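Local coordinates for protein 6-aminohexanoate-dimer hydrolase (Bacillus anthracis, PDB 4GB7) that is a putative 6-aminohexanoate-dimer hydrolase of the beta-lactamase superfamily, probably cleaving the amide bond of short nylon-type oligomers, at residues E275-W278 with S279-M283. Sequence-based numbering, arbitrary orientation.
Sequences ERIW and SQIGM
The selenomethionine at Met283 sets its terminal methyl, CE, over one face of the indole of Trp278. Met283 CE stands 3.5 Å from the centroid of the Trp278 six-membered ring, only 5° off the ring normal. This is a CH-pi and Met-aromatic contact at the C-terminal end of helix 269-278, in a domain of the beta-lactamase fold. The two side chains cross at about a right angle. In Met283 the bend at chi2 (-60°) turns SE toward the ring, and the extended chi3 carries CE on over the face. Met283 SE itself lies farther from the face, 4.5 Å from the centroid of the Trp278 six-membered ring, while Met283 CG passes near CD1 and NE1 at the five-membered ring. Trp278 NE1 hydrogen-bonds to Glu285 O, which helps hold the indole in its rotation. Asp309 of helix 307-318 touches both Trp278 and Met283.

Past the helix the chain turns round on backbone and water bonds. Gln280 N donates to Ile277 O at 3.0 Å, from above the carbonyl plane. Gly282 has a positive phi, and its backbone hydrogen-bonds with Ala77. Ile281 CD1 makes only a loose apolar contact with Ile277 CG2. Ile277 is buried, with Phe145 and Phe313 from two other helices against it.

Gln280 folds its bent chain back over the last helical turn. Gln280 CG sits 3.4 Å from Glu275 O. Gln280 NE2 donates to Ser279 OG almost straight, at 174°, with the oxygen in the amide plane. That hydroxyl is also hydrogen-bonded to Ser274 O.

One water bridges the bend: it donates to Trp278 O at 2.6 Å, accepts weakly from Ile281 N, and accepts from Met283 N at 2.9 Å.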
loop_
_atom_site.group_PDB
_atom_site.type_symbol
_atom_site.label_atom_id
_atom_site.label_comp_id
_atom_site.label_asym_id
_atom_site.label_seq_id
_atom_site.Cartn_x
_atom_site.Cartn_y
_atom_site.Cartn_z
ATOM N N GLU A 275 -15.938 -5.968 5.678
ATOM C CA GLU A 275 -17.102 -5.440 6.375
ATOM C C GLU A 275 -17.060 -3.907 6.503
ATOM O O GLU A 275 -18.046 -3.187 6.357
ATOM C CB GLU A 275 -17.196 -6.100 7.755
ATOM C CG GLU A 275 -17.588 -7.568 7.650
ATOM C CD GLU A 275 -17.672 -8.296 8.961
ATOM O OE1 GLU A 275 -17.538 -7.673 10.006
ATOM O OE2 GLU A 275 -17.936 -9.498 8.935
ATOM N N ARG A 276 -15.871 -3.389 6.769
ATOM C CA ARG A 276 -15.734 -1.970 7.056
ATOM C C ARG A 276 -15.581 -1.089 5.825
ATOM O O ARG A 276 -15.914 0.109 5.869
ATOM C CB ARG A 276 -14.566 -1.767 7.998
ATOM C CG ARG A 276 -14.792 -2.330 9.386
ATOM C CD ARG A 276 -13.497 -2.450 10.164
ATOM N NE ARG A 276 -13.746 -2.899 11.537
ATOM C CZ ARG A 276 -14.104 -2.097 12.545
ATOM N NH1 ARG A 276 -14.204 -0.765 12.389
ATOM N NH2 ARG A 276 -14.327 -2.626 13.750
ATOM N N ILE A 277 -15.017 -1.626 4.751
ATOM C CA ILE A 277 -14.631 -0.804 3.621
ATOM C C ILE A 277 -15.098 -1.419 2.299
ATOM O O ILE A 277 -15.812 -0.755 1.533
ATOM C CB ILE A 277 -13.092 -0.540 3.547
ATOM C CG1 ILE A 277 -12.623 0.163 4.813
ATOM C CG2 ILE A 277 -12.715 0.121 2.204
ATOM C CD1 ILE A 277 -11.108 0.243 4.964
ATOM N N TRP A 278 -14.690 -2.646 2.032
ATOM C CA TRP A 278 -14.788 -3.215 0.652
ATOM C C TRP A 278 -16.228 -3.464 0.214
ATOM O O TRP A 278 -16.518 -3.565 -0.963
ATOM C CB TRP A 278 -13.942 -4.514 0.473
ATOM C CG TRP A 278 -13.282 -4.520 -0.872
ATOM C CD1 TRP A 278 -13.734 -5.085 -2.046
ATOM C CD2 TRP A 278 -12.056 -3.830 -1.200
ATOM N NE1 TRP A 278 -12.868 -4.810 -3.078
ATOM C CE2 TRP A 278 -11.847 -4.015 -2.631
ATOM C CE3 TRP A 278 -11.136 -3.083 -0.471
ATOM C CZ2 TRP A 278 -10.727 -3.497 -3.270
ATOM C CZ3 TRP A 278 -10.033 -2.546 -1.131
ATOM C CH2 TRP A 278 -9.817 -2.770 -2.478
ATOM N N SER A 279 -17.113 -3.653 1.177
ATOM C CA SER A 279 -18.517 -3.899 0.924
ATOM C C SER A 279 -19.332 -2.599 0.973
ATOM O O SER A 279 -20.521 -2.651 0.720
ATOM C CB SER A 279 -19.089 -4.865 1.948
ATOM O OG SER A 279 -19.106 -4.316 3.240
ATOM N N GLN A 280 -18.695 -1.463 1.308
ATOM C CA GLN A 280 -19.392 -0.227 1.662
ATOM C C GLN A 280 -19.279 0.899 0.677
ATOM O O GLN A 280 -19.983 1.884 0.836
ATOM C CB GLN A 280 -18.849 0.294 2.998
ATOM C CG GLN A 280 -18.934 -0.746 4.115
ATOM C CD GLN A 280 -20.329 -0.881 4.570
ATOM O OE1 GLN A 280 -20.922 0.099 5.024
ATOM N NE2 GLN A 280 -20.886 -2.090 4.460
ATOM N N ILE A 281 -18.429 0.791 -0.357
ATOM C CA ILE A 281 -18.218 1.957 -1.245
ATOM C C ILE A 281 -18.337 1.641 -2.738
ATOM O O ILE A 281 -17.660 2.260 -3.575
ATOM C CB ILE A 281 -16.912 2.749 -0.922
ATOM C CG1 ILE A 281 -15.638 1.894 -1.186
ATOM C CG2 ILE A 281 -16.911 3.198 0.565
ATOM C CD1 ILE A 281 -14.347 2.691 -1.048
ATOM N N GLY A 282 -19.190 0.657 -3.052
ATOM C CA GLY A 282 -19.567 0.370 -4.449
ATOM C C GLY A 282 -18.484 -0.301 -5.266
ATOM O O GLY A 282 -18.504 -0.223 -6.519
HETATM N N MSE A 283 -17.575 -1.002 -4.596
HETATM C CA MSE A 283 -16.472 -1.732 -5.285
HETATM C C MSE A 283 -17.024 -2.736 -6.305
HETATM O O MSE A 283 -18.017 -3.412 -6.052
HETATM C CB MSE A 283 -15.679 -2.550 -4.295
HETATM C CG MSE A 283 -15.044 -1.741 -3.136
HETATM SE SE MSE A 283 -13.806 -0.400 -3.869
HETATM C CE MSE A 283 -12.713 -0.321 -2.275
HETATM O O HOH W 1 -18.325 -1.936 -1.919
#